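Local coordinates for protein manganese lipoxygenase (Gaeumannomyces graminis, PDB 5FX8) that uses a manganese centre to oxygenate linoleic and alpha-linolenic acids to 11S- and 13R-hydroperoxy fatty acids, converting the 11S products onward to the 13R products, at residues R229-C234 / F347-S352; S485-S490 / E531-L536; G491-H496 / W522-R527; L596-G599 / V603-A606. All blocks are in the same frame, centred on the assembly; numbering follows the deposited sequence.

Contact 1: residues R229-C234 / F347-S352; sequences RYAAAC and FGLPAS
The guanidinium group of Arg229 meets the carbonyl of Phe347 through a water at its edge: water 1 lies in the plane of the group, 2.8 Å from Arg229 NE, and accepts the N-H. The same water lies 3.0 Å from Phe347 O, to which it can donate, although other acceptors compete for its protons; a solvent bridge from the charged end to the second segment is therefore likely, and no direct bond is made. Phe347 leaves its backbone away from the other segment, and its ring stacks with Trp343 of helix 342-346.

The bend of the arginine explains the water's place. With chi1 at -51° CG sits beside the backbone N, and chi2 of -60° bends the chain, which brings NE to the water. The aliphatic base then does the direct touching, Arg229 CB lying 3.6 Å from Gly348 O. Backbones are near here, the CA atoms of Arg229 and Gly348 being 5.3 Å apart.

Further along, Ala231 points its methyl at the other segment while Tyr230, between the two, faces away. Although Leu349 leaves its backbone in the direction away from Ala231, its side chain turns back and Leu349 CD2 reaches Ala231 CB at 4.1 Å. Leu349 also touches Phe284 of helix 268-305, and its carbonyl accepts from Trp343 NE1.

No hydrogen bond joins the segments directly, and only 156 Å² is buried. The loop between helices 342-346 and 351-363, ending at the N-cap Pro350, packs against the extended approach to strand 235-241, beside the long helix that carries the metal ligands His290 and His294.

Contact 2: residues S485-S490 / E531-L536; sequences SPVKFS and EQVSLL. With NAG (2-acetamido-2-deoxy-beta-D-glucopyranose), chain K.
Val487 and Leu536 form the centre of this helix pair, Val487 CB standing 3.7 Å from Leu536 CB. The two methyl branches of Leu536 embrace Pro486: Leu536 CD2 meets Pro486 CB at 3.9 Å, and Leu536 CD1 lies 3.8 Å from Pro486 O. With chi1 of Val487 at 76° CG1 lies between the backbone N and the carbonyl carbon, which leaves CG2 anti to N and directed at the preceding turn of the partner helix, 4.3 Å from Val533 CG1.

A water completes this shell. Water 2 accepts from Val487 N and donates to Leu536 O, each at 2.9 Å; Val487 N is in the first turn of helix 485-490, where N-H groups lack an acceptor within the helix.

Outward from there, backbone bonding sets the shape. Ser485 O takes both Phe489 N and Ser490 N; the second bond, five residues along, gives the wider pi-type turn at 486-490. Gln532 ties helix 526-539 to the loop that follows helix 485-490 through His496 O, Gly491 O and Ala498 N. At the far end the carboxylate of Glu531 lies beside the acetamide oxygen of a glycan NAG; the sugar is hydrogen-bonded to Tyr112 of the second subunit.

The short-segment axes approach to 8.8 Å at 125°, an oblique crossing, nearer perpendicular than antiparallel. The side chain of Pro486 is about 4 Å from that of Asn482 and about 8 Å from manganese, consistent with second-shell packing behind this ligand of the lipoxygenase metal site.

Contact 3: residues G491-H496 / W522-R527; sequences GVLPLH and WLPNER
Leu493 and Leu523 share one first torsion, chi1 -70°, which places each CG beside its own backbone N and swings both branched ends into the gap between the segments. There Leu523 straddles the neighbouring proline: its CD1 is 3.6 Å from Pro494 CB and its CD2 is 3.4 Å from Pro494 O. Leu493 reaches the next residue along, with both methyls against the ring tip of Pro524 (Leu493 CD2 to Pro524 CG 4.0 Å). The side chains of Leu493 and Pro524 lie at a slant to one another. A cis peptide bond joins Leu493 to Pro494 and turns the chain between these two touching residues.

The backbone turn behind them is held by His496. Its ND1 donates to Val492 O at 3.0 Å, with an N-H...O angle of 143°; the donor lies in the carbonyl plane on a lone pair, and the acceptor is only 9° out of the ring plane. NE2, on the far side of the imidazole, is bonded to Glu167 OE1, so both ring nitrogens fix its rotation.

No hydrogen bond crosses the contact. It is apolar leucine-proline packing of the loop after helix 485-490 against the entry to helix 526-539, whose N-cap residue is Asn525.

Contact 4: residues L596-G599 / V603-A606; sequences LSQG and VWTA
Ser597 faces Val603 across a short chain reversal in the C-terminal part of the lipoxygenase fold, the part that runs on to the metal ligand Val618. Neither segment is a regular strand; Gln598 and Gly599 both have positive phi, which turns the chain, and the two sides are tied by a water instead of a backbone ladder.

Side-chain conformation decides who touches whom. In Ser597, chi1 of 171° brings OG round beside its own carbonyl carbon. Ser597 OG and Ser597 O can therefore share water 3, at 2.8 Å for OG and a weak 3.1 Å for O. Ser597 CB is left to pack on Val603 CG2 at 4.0 Å. The same water accepts from Trp604 N at 3.0 Å. A further donor is Gln598 NE2, although that bond comes out too short for its exact length to be trusted at this resolution.

Gln598 runs extended beyond CG, carrying its amide across to the tryptophan. Amide and indole planes are only 20° apart, and the amide comes to the ring edge, near its plane, with Gln598 NE2 at 4.0 Å from Trp604 CE3. It does not stack on a face.

Trp604 itself has CG opposite its N (chi1 -179°), which sends the indole toward helix 396-420, where it touches Phe397 and Asp400. Its carbonyl accepts from Arg589 NH1, and Val603 O from Ser151 OG. Over the centre of one indole face, 4.1 Å above the Trp604 ring plane, stands Ala606 N.

Contact 2 is central to the set. It meets contact 3 directly, their centres about 10 Å apart: both use helix 526-539, and Pro486 O is 2.6 Å from Gly491 N, a probable hydrogen bond. Contact 1 joins through Phe347 CE1, 4.0 Å from Leu535 CD2. Phe489 packs into contact 4, its CZ lying 3.5 Å from Thr605 N. Contacts 1 and 4 are well separated, with nearest atoms about 17 Å apart. Contact 2 also comes near the manganese site; the Trp604 side chain of contact 4 is about 12 Å from those of His478 and Asn482, while contacts 1 and 3 lie away from it.

Contact 1: residues R229-C234 / F347-S352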
loop_
_atom_site.group_PDB
_atom_site.type_symbol
_atom_site.label_atom_id
_atom_site.label_comp_id
_atom_site.label_asym_id
_atom_site.label_seq_id
_atom_site.Cartn_x
_atom_site.Cartn_y
_atom_site.Cartn_z
ATOM N N ARG A 229 -2.718 22.390 16.382
ATOM C CA ARG A 229 -2.105 22.134 15.094
ATOM C C ARG A 229 -2.089 23.393 14.254
ATOM O O ARG A 229 -2.941 24.272 14.382
ATOM C CB ARG A 229 -2.852 21.074 14.304
ATOM C CG ARG A 229 -3.090 19.831 15.085
ATOM C CD ARG A 229 -1.825 19.154 15.566
ATOM N NE ARG A 229 -2.110 17.932 16.276
ATOM C CZ ARG A 229 -2.173 17.849 17.614
ATOM N NH1 ARG A 229 -2.018 18.889 18.421
ATOM N NH2 ARG A 229 -2.427 16.696 18.177
ATOM N N TYR A 230 -1.120 23.443 13.357
ATOM C CA TYR A 230 -0.948 24.599 12.515
ATOM C C TYR A 230 -0.557 24.128 11.124
ATOM O O TYR A 230 -0.162 22.979 10.934
ATOM C CB TYR A 230 0.096 25.525 13.116
ATOM C CG TYR A 230 -0.144 25.810 14.561
ATOM C CD1 TYR A 230 0.342 24.967 15.548
ATOM C CD2 TYR A 230 -0.856 26.933 14.945
ATOM C CE1 TYR A 230 0.117 25.229 16.864
ATOM C CE2 TYR A 230 -1.074 27.218 16.260
ATOM C CZ TYR A 230 -0.591 26.372 17.218
ATOM O OH TYR A 230 -0.820 26.663 18.541
ATOM N N ALA A 231 -0.672 25.025 10.150
ATOM C CA ALA A 231 -0.399 24.670 8.765
ATOM C C ALA A 231 -0.369 25.931 7.920
ATOM O O ALA A 231 -1.036 26.911 8.246
ATOM C CB ALA A 231 -1.457 23.707 8.219
ATOM N N ALA A 232 0.377 25.887 6.814
ATOM C CA ALA A 232 0.458 27.006 5.887
ATOM C C ALA A 232 -0.359 26.685 4.641
ATOM O O ALA A 232 -1.213 25.802 4.664
ATOM C CB ALA A 232 1.924 27.322 5.569
ATOM N N ALA A 233 -0.119 27.420 3.560
ATOM C CA ALA A 233 -0.708 27.107 2.266
ATOM C C ALA A 233 0.350 27.445 1.206
ATOM O O ALA A 233 0.245 28.377 0.415
ATOM C CB ALA A 233 -2.021 27.852 2.051
ATOM N N CYS A 234 1.423 26.664 1.194
ATOM C CA CYS A 234 2.634 27.090 0.511
ATOM C C CYS A 234 2.494 27.050 -1.001
ATOM O O CYS A 234 1.844 26.175 -1.573
ATOM C CB CYS A 234 3.807 26.225 0.927
ATOM S SG CYS A 234 4.329 26.571 2.587
ATOM N N PHE A 347 -2.740 14.114 11.476
ATOM C CA PHE A 347 -2.497 15.194 10.544
ATOM C C PHE A 347 -2.980 16.524 11.107
ATOM O O PHE A 347 -3.781 16.583 12.048
ATOM C CB PHE A 347 -3.179 14.914 9.214
ATOM C CG PHE A 347 -2.528 13.823 8.411
ATOM C CD1 PHE A 347 -2.661 12.496 8.770
ATOM C CD2 PHE A 347 -1.816 14.129 7.272
ATOM C CE1 PHE A 347 -2.076 11.517 8.018
ATOM C CE2 PHE A 347 -1.244 13.152 6.510
ATOM C CZ PHE A 347 -1.368 11.848 6.877
ATOM N N GLY A 348 -2.456 17.597 10.506
ATOM C CA GLY A 348 -2.707 18.970 10.852
ATOM C C GLY A 348 -4.113 19.442 10.572
ATOM O O GLY A 348 -4.762 19.979 11.462
ATOM N N LEU A 349 -4.594 19.238 9.367
ATOM C CA LEU A 349 -5.946 19.599 8.981
ATOM C C LEU A 349 -6.945 18.513 9.379
ATOM O O LEU A 349 -6.637 17.319 9.308
ATOM C CB LEU A 349 -6.021 19.829 7.480
ATOM C CG LEU A 349 -5.143 20.945 6.937
ATOM C CD1 LEU A 349 -5.595 21.304 5.567
ATOM C CD2 LEU A 349 -5.192 22.167 7.808
ATOM N N PRO A 350 -8.153 18.899 9.781
ATOM C CA PRO A 350 -9.141 17.907 10.223
ATOM C C PRO A 350 -9.619 17.046 9.069
ATOM O O PRO A 350 -9.496 17.410 7.896
ATOM C CB PRO A 350 -10.291 18.765 10.767
ATOM C CG PRO A 350 -10.228 19.997 9.967
ATOM C CD PRO A 350 -8.736 20.251 9.726
ATOM N N ALA A 351 -10.209 15.899 9.433
ATOM C CA ALA A 351 -10.728 14.960 8.444
ATOM C C ALA A 351 -11.765 15.599 7.540
ATOM O O ALA A 351 -11.901 15.191 6.379
ATOM C CB ALA A 351 -11.331 13.737 9.121
ATOM N N SER A 352 -12.497 16.599 8.032
ATOM C CA SER A 352 -13.506 17.242 7.202
ATOM C C SER A 352 -12.872 17.992 6.039
ATOM O O SER A 352 -13.455 18.070 4.946
ATOM C CB SER A 352 -14.326 18.201 8.054
ATOM O OG SER A 352 -13.453 19.122 8.668
HETATM O O HOH W 1 -3.040 15.684 14.802
#

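Contact 2: residues S485-S490 / E531-L536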
loop_
_atom_site.group_PDB
_atom_site.type_symbol
_atom_site.label_atom_id
_atom_site.label_comp_id
_atom_site.label_asym_id
_atom_site.label_seq_id
_atom_site.Cartn_x
_atom_site.Cartn_y
_atom_site.Cartn_z
ATOM N N SER A 485 4.807 4.528 0.039
ATOM C CA SER A 485 5.527 5.758 -0.269
ATOM C C SER A 485 5.542 6.782 0.863
ATOM O O SER A 485 6.579 7.376 1.105
ATOM C CB SER A 485 4.963 6.380 -1.531
ATOM O OG SER A 485 5.515 5.697 -2.613
ATOM N N PRO A 486 4.441 7.054 1.555
ATOM C CA PRO A 486 4.554 7.950 2.714
ATOM C C PRO A 486 5.566 7.479 3.767
ATOM O O PRO A 486 6.376 8.286 4.224
ATOM C CB PRO A 486 3.112 7.994 3.238
ATOM C CG PRO A 486 2.291 7.744 1.989
ATOM C CD PRO A 486 3.040 6.768 1.208
ATOM N N VAL A 487 5.578 6.199 4.143
ATOM C CA VAL A 487 6.537 5.769 5.148
ATOM C C VAL A 487 7.971 5.789 4.614
ATOM O O VAL A 487 8.900 6.073 5.371
ATOM C CB VAL A 487 6.150 4.383 5.717
ATOM C CG1 VAL A 487 6.480 3.276 4.764
ATOM C CG2 VAL A 487 6.828 4.129 7.048
ATOM N N LYS A 488 8.192 5.507 3.326
ATOM C CA LYS A 488 9.561 5.473 2.791
ATOM C C LYS A 488 10.079 6.822 2.276
ATOM O O LYS A 488 11.278 7.074 2.358
ATOM C CB LYS A 488 9.666 4.439 1.667
ATOM C CG LYS A 488 9.505 3.030 2.139
ATOM C CD LYS A 488 9.650 2.039 1.012
ATOM C CE LYS A 488 8.449 2.070 0.087
ATOM N NZ LYS A 488 8.398 1.072 -1.051
ATOM N N PHE A 489 9.226 7.704 1.767
ATOM C CA PHE A 489 9.665 8.944 1.139
ATOM C C PHE A 489 8.873 10.176 1.587
ATOM O O PHE A 489 9.455 11.107 2.124
ATOM C CB PHE A 489 9.590 8.807 -0.387
ATOM C CG PHE A 489 10.076 7.466 -0.915
ATOM C CD1 PHE A 489 11.433 7.174 -0.992
ATOM C CD2 PHE A 489 9.170 6.499 -1.348
ATOM C CE1 PHE A 489 11.869 5.956 -1.471
ATOM C CE2 PHE A 489 9.600 5.293 -1.819
ATOM C CZ PHE A 489 10.961 5.022 -1.885
ATOM N N SER A 490 7.553 10.191 1.387
ATOM C CA SER A 490 6.723 11.393 1.507
ATOM C C SER A 490 6.486 11.819 2.943
ATOM O O SER A 490 6.147 12.981 3.188
ATOM C CB SER A 490 5.350 11.164 0.911
ATOM O OG SER A 490 5.424 10.902 -0.443
ATOM N N GLU A 531 3.938 7.851 16.219
ATOM C CA GLU A 531 2.578 7.569 15.796
ATOM C C GLU A 531 2.396 7.881 14.320
ATOM O O GLU A 531 1.610 7.218 13.625
ATOM C CB GLU A 531 1.607 8.361 16.667
ATOM C CG GLU A 531 0.471 7.552 17.260
ATOM C CD GLU A 531 0.925 6.265 17.934
ATOM O OE1 GLU A 531 1.330 6.323 19.115
ATOM O OE2 GLU A 531 0.851 5.188 17.285
ATOM N N GLN A 532 3.124 8.883 13.823
ATOM C CA GLN A 532 3.126 9.139 12.394
ATOM C C GLN A 532 3.796 7.989 11.659
ATOM O O GLN A 532 3.200 7.378 10.763
ATOM C CB GLN A 532 3.798 10.477 12.099
ATOM C CG GLN A 532 4.319 10.567 10.676
ATOM C CD GLN A 532 4.594 11.971 10.162
ATOM O OE1 GLN A 532 4.226 12.977 10.763
ATOM N NE2 GLN A 532 5.256 12.034 9.031
ATOM N N VAL A 533 4.996 7.610 12.087
ATOM C CA VAL A 533 5.643 6.517 11.382
ATOM C C VAL A 533 4.808 5.247 11.479
ATOM O O VAL A 533 4.801 4.441 10.556
ATOM C CB VAL A 533 7.090 6.317 11.875
ATOM C CG1 VAL A 533 7.761 5.249 11.078
ATOM C CG2 VAL A 533 7.845 7.554 11.673
ATOM N N SER A 534 4.033 5.087 12.545
ATOM C CA SER A 534 3.269 3.860 12.728
ATOM C C SER A 534 2.043 3.815 11.823
ATOM O O SER A 534 1.698 2.753 11.289
ATOM C CB SER A 534 2.867 3.727 14.181
ATOM O OG SER A 534 2.099 2.553 14.370
ATOM N N LEU A 535 1.381 4.956 11.630
ATOM C CA LEU A 535 0.282 5.029 10.668
ATOM C C LEU A 535 0.770 4.821 9.225
ATOM O O LEU A 535 0.176 4.057 8.445
ATOM C CB LEU A 535 -0.418 6.372 10.821
ATOM C CG LEU A 535 -1.513 6.654 9.808
ATOM C CD1 LEU A 535 -2.701 5.710 9.962
ATOM C CD2 LEU A 535 -1.930 8.073 9.953
ATOM N N LEU A 536 1.858 5.488 8.848
ATOM C CA LEU A 536 2.340 5.327 7.483
ATOM C C LEU A 536 2.868 3.906 7.263
ATOM O O LEU A 536 2.652 3.306 6.200
ATOM C CB LEU A 536 3.388 6.398 7.172
ATOM C CG LEU A 536 2.959 7.834 7.498
ATOM C CD1 LEU A 536 3.971 8.885 7.110
ATOM C CD2 LEU A 536 1.664 8.079 6.832
HETATM C C1 NAG K . 1.650 0.293 21.134
HETATM C C2 NAG K . 1.435 1.654 20.527
HETATM C C3 NAG K . 0.033 2.150 20.838
HETATM C C4 NAG K . -0.982 1.131 20.361
HETATM C C5 NAG K . -0.672 -0.197 21.010
HETATM C C6 NAG K . -1.561 -1.307 20.536
HETATM C C7 NAG K . 3.069 3.465 20.278
HETATM C C8 NAG K . 4.089 4.300 20.972
HETATM N N2 NAG K . 2.434 2.572 21.034
HETATM O O3 NAG K . -0.213 3.362 20.148
HETATM O O4 NAG K . -2.296 1.556 20.691
HETATM O O5 NAG K . 0.664 -0.586 20.680
HETATM O O6 NAG K . -1.130 -2.520 21.130
HETATM O O7 NAG K . 2.816 3.605 19.099
HETATM O O HOH W 2 3.253 4.514 3.585
#

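Contact 3: residues G491-H496 / W522-R527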
loop_
_atom_site.group_PDB
_atom_site.type_symbol
_atom_site.label_atom_id
_atom_site.label_comp_id
_atom_site.label_asym_id
_atom_site.label_seq_id
_atom_site.Cartn_x
_atom_site.Cartn_y
_atom_site.Cartn_z
ATOM N N GLY A 491 6.513 10.876 3.877
ATOM C CA GLY A 491 6.259 11.189 5.253
ATOM C C GLY A 491 7.374 10.769 6.178
ATOM O O GLY A 491 7.123 10.258 7.258
ATOM N N VAL A 492 8.606 10.987 5.767
ATOM C CA VAL A 492 9.767 10.671 6.576
ATOM C C VAL A 492 10.111 11.900 7.392
ATOM O O VAL A 492 10.225 12.997 6.843
ATOM C CB VAL A 492 10.931 10.225 5.683
ATOM C CG1 VAL A 492 12.206 9.990 6.476
ATOM C CG2 VAL A 492 10.527 8.989 4.988
ATOM N N LEU A 493 10.207 11.724 8.710
ATOM C CA LEU A 493 10.562 12.788 9.648
ATOM C C LEU A 493 12.068 12.999 9.655
ATOM O O LEU A 493 12.844 12.061 9.549
ATOM C CB LEU A 493 10.046 12.470 11.064
ATOM C CG LEU A 493 8.517 12.559 11.181
ATOM C CD1 LEU A 493 7.984 11.949 12.425
ATOM C CD2 LEU A 493 8.011 13.966 11.111
ATOM N N PRO A 494 12.494 14.239 9.853
ATOM C CA PRO A 494 11.720 15.392 10.281
ATOM C C PRO A 494 11.265 16.272 9.166
ATOM O O PRO A 494 10.514 17.200 9.411
ATOM C CB PRO A 494 12.716 16.136 11.144
ATOM C CG PRO A 494 13.974 15.885 10.462
ATOM C CD PRO A 494 13.929 14.478 10.012
ATOM N N LEU A 495 11.735 15.997 7.951
ATOM C CA LEU A 495 11.428 16.870 6.828
ATOM C C LEU A 495 9.964 16.823 6.413
ATOM O O LEU A 495 9.483 17.775 5.797
ATOM C CB LEU A 495 12.323 16.516 5.640
ATOM C CG LEU A 495 13.435 17.547 5.391
ATOM C CD1 LEU A 495 12.828 18.837 4.977
ATOM C CD2 LEU A 495 14.280 17.796 6.624
ATOM N N HIS A 496 9.239 15.761 6.732
ATOM C CA HIS A 496 7.869 15.586 6.259
ATOM C C HIS A 496 6.900 15.265 7.382
ATOM O O HIS A 496 6.444 14.122 7.499
ATOM C CB HIS A 496 7.788 14.458 5.242
ATOM C CG HIS A 496 8.708 14.619 4.083
ATOM N ND1 HIS A 496 9.945 14.021 4.033
ATOM C CD2 HIS A 496 8.561 15.289 2.918
ATOM C CE1 HIS A 496 10.522 14.319 2.886
ATOM N NE2 HIS A 496 9.705 15.088 2.192
ATOM N N TRP A 522 8.113 22.950 16.084
ATOM C CA TRP A 522 7.101 22.774 15.058
ATOM C C TRP A 522 6.839 21.308 14.792
ATOM O O TRP A 522 5.788 20.958 14.268
ATOM C CB TRP A 522 7.524 23.511 13.788
ATOM C CG TRP A 522 7.328 25.029 13.863
ATOM C CD1 TRP A 522 6.242 25.731 13.425
ATOM C CD2 TRP A 522 8.232 26.006 14.412
ATOM N NE1 TRP A 522 6.412 27.076 13.660
ATOM C CE2 TRP A 522 7.621 27.270 14.272
ATOM C CE3 TRP A 522 9.495 25.937 15.013
ATOM C CZ2 TRP A 522 8.233 28.451 14.710
ATOM C CZ3 TRP A 522 10.102 27.121 15.445
ATOM C CH2 TRP A 522 9.467 28.347 15.293
ATOM N N LEU A 523 7.707 20.480 15.190
ATOM C CA LEU A 523 7.692 19.087 14.804
ATOM C C LEU A 523 7.013 18.247 15.869
ATOM O O LEU A 523 6.879 18.671 17.008
ATOM C CB LEU A 523 9.127 18.605 14.580
ATOM C CG LEU A 523 9.833 19.174 13.358
ATOM C CD1 LEU A 523 11.218 18.647 13.281
ATOM C CD2 LEU A 523 9.068 18.726 12.138
ATOM N N PRO A 524 6.567 17.040 15.550
ATOM C CA PRO A 524 5.956 16.208 16.586
ATOM C C PRO A 524 6.950 15.828 17.674
ATOM O O PRO A 524 8.164 15.799 17.466
ATOM C CB PRO A 524 5.492 14.974 15.809
ATOM C CG PRO A 524 6.339 14.964 14.587
ATOM C CD PRO A 524 6.470 16.393 14.231
ATOM N N ASN A 525 6.419 15.523 18.848
ATOM C CA ASN A 525 7.256 15.002 19.912
ATOM C C ASN A 525 7.491 13.509 19.686
ATOM O O ASN A 525 7.043 12.936 18.701
ATOM C CB ASN A 525 6.623 15.290 21.262
ATOM C CG ASN A 525 5.319 14.580 21.446
ATOM O OD1 ASN A 525 5.172 13.420 21.096
ATOM N ND2 ASN A 525 4.357 15.273 22.014
ATOM N N GLU A 526 8.175 12.859 20.617
ATOM C CA GLU A 526 8.564 11.470 20.404
ATOM C C GLU A 526 7.358 10.572 20.152
ATOM O O GLU A 526 7.363 9.753 19.233
ATOM C CB GLU A 526 9.362 10.971 21.606
ATOM C CG GLU A 526 10.671 11.712 21.845
ATOM C CD GLU A 526 10.508 13.104 22.441
ATOM O OE1 GLU A 526 9.378 13.514 22.786
ATOM O OE2 GLU A 526 11.532 13.801 22.557
ATOM N N ARG A 527 6.319 10.710 20.968
ATOM C CA ARG A 527 5.147 9.860 20.833
ATOM C C ARG A 527 4.415 10.149 19.528
ATOM O O ARG A 527 3.960 9.231 18.831
ATOM C CB ARG A 527 4.235 10.079 22.034
ATOM C CG ARG A 527 2.872 9.498 21.876
ATOM C CD ARG A 527 2.705 8.316 22.751
ATOM N NE ARG A 527 2.714 8.728 24.143
ATOM C CZ ARG A 527 2.518 7.907 25.166
ATOM N NH1 ARG A 527 2.295 6.617 24.953
ATOM N NH2 ARG A 527 2.540 8.382 26.401
#

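Contact 4: residues L596-G599 / V603-A606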
loop_
_atom_site.group_PDB
_atom_site.type_symbol
_atom_site.label_atom_id
_atom_site.label_comp_id
_atom_site.label_asym_id
_atom_site.label_seq_id
_atom_site.Cartn_x
_atom_site.Cartn_y
_atom_site.Cartn_z
ATOM N N LEU A 596 24.628 10.842 -5.998
ATOM C CA LEU A 596 23.314 10.986 -6.588
ATOM C C LEU A 596 22.796 9.654 -7.098
ATOM O O LEU A 596 23.564 8.809 -7.564
ATOM C CB LEU A 596 23.346 11.969 -7.725
ATOM C CG LEU A 596 23.779 13.371 -7.366
ATOM C CD1 LEU A 596 23.739 14.190 -8.625
ATOM C CD2 LEU A 596 22.845 13.930 -6.352
ATOM N N SER A 597 21.477 9.477 -7.006
ATOM C CA SER A 597 20.776 8.351 -7.623
ATOM C C SER A 597 19.654 8.902 -8.477
ATOM O O SER A 597 18.755 9.567 -7.953
ATOM C CB SER A 597 20.211 7.395 -6.576
ATOM O OG SER A 597 19.379 6.440 -7.197
ATOM N N GLN A 598 19.696 8.620 -9.780
ATOM C CA GLN A 598 18.834 9.288 -10.758
ATOM C C GLN A 598 18.898 10.795 -10.603
ATOM O O GLN A 598 17.901 11.489 -10.766
ATOM C CB GLN A 598 17.381 8.843 -10.652
ATOM C CG GLN A 598 17.183 7.381 -10.545
ATOM C CD GLN A 598 15.751 7.045 -10.263
ATOM O OE1 GLN A 598 14.997 6.703 -11.168
ATOM N NE2 GLN A 598 15.357 7.146 -9.000
ATOM N N GLY A 599 20.060 11.306 -10.235
ATOM C CA GLY A 599 20.232 12.738 -10.124
ATOM C C GLY A 599 19.720 13.330 -8.842
ATOM O O GLY A 599 19.418 14.514 -8.807
ATOM N N VAL A 603 17.718 7.484 -2.756
ATOM C CA VAL A 603 17.343 6.363 -3.600
ATOM C C VAL A 603 15.840 6.188 -3.544
ATOM O O VAL A 603 15.273 5.989 -2.470
ATOM C CB VAL A 603 18.046 5.079 -3.158
ATOM C CG1 VAL A 603 17.569 3.969 -3.985
ATOM C CG2 VAL A 603 19.525 5.231 -3.286
ATOM N N TRP A 604 15.198 6.240 -4.701
ATOM C CA TRP A 604 13.752 6.204 -4.822
ATOM C C TRP A 604 13.368 4.925 -5.554
ATOM O O TRP A 604 13.950 4.611 -6.598
ATOM C CB TRP A 604 13.270 7.453 -5.557
ATOM C CG TRP A 604 11.807 7.549 -5.728
ATOM C CD1 TRP A 604 10.895 7.872 -4.772
ATOM C CD2 TRP A 604 11.073 7.329 -6.928
ATOM N NE1 TRP A 604 9.642 7.855 -5.299
ATOM C CE2 TRP A 604 9.720 7.520 -6.623
ATOM C CE3 TRP A 604 11.427 6.978 -8.229
ATOM C CZ2 TRP A 604 8.714 7.376 -7.576
ATOM C CZ3 TRP A 604 10.429 6.830 -9.181
ATOM C CH2 TRP A 604 9.093 7.035 -8.851
ATOM N N THR A 605 12.427 4.161 -4.977
ATOM C CA THR A 605 12.109 2.830 -5.468
ATOM C C THR A 605 10.622 2.550 -5.454
ATOM O O THR A 605 10.215 1.396 -5.354
ATOM C CB THR A 605 12.778 1.752 -4.629
ATOM O OG1 THR A 605 12.304 1.850 -3.287
ATOM C CG2 THR A 605 14.273 1.890 -4.647
ATOM N N ALA A 606 9.798 3.591 -5.527
ATOM C CA ALA A 606 8.378 3.461 -5.252
ATOM C C ALA A 606 7.647 2.715 -6.337
ATOM O O ALA A 606 6.487 2.336 -6.144
ATOM C CB ALA A 606 7.743 4.821 -5.118
HETATM O O HOH W 3 16.739 7.353 -6.976
#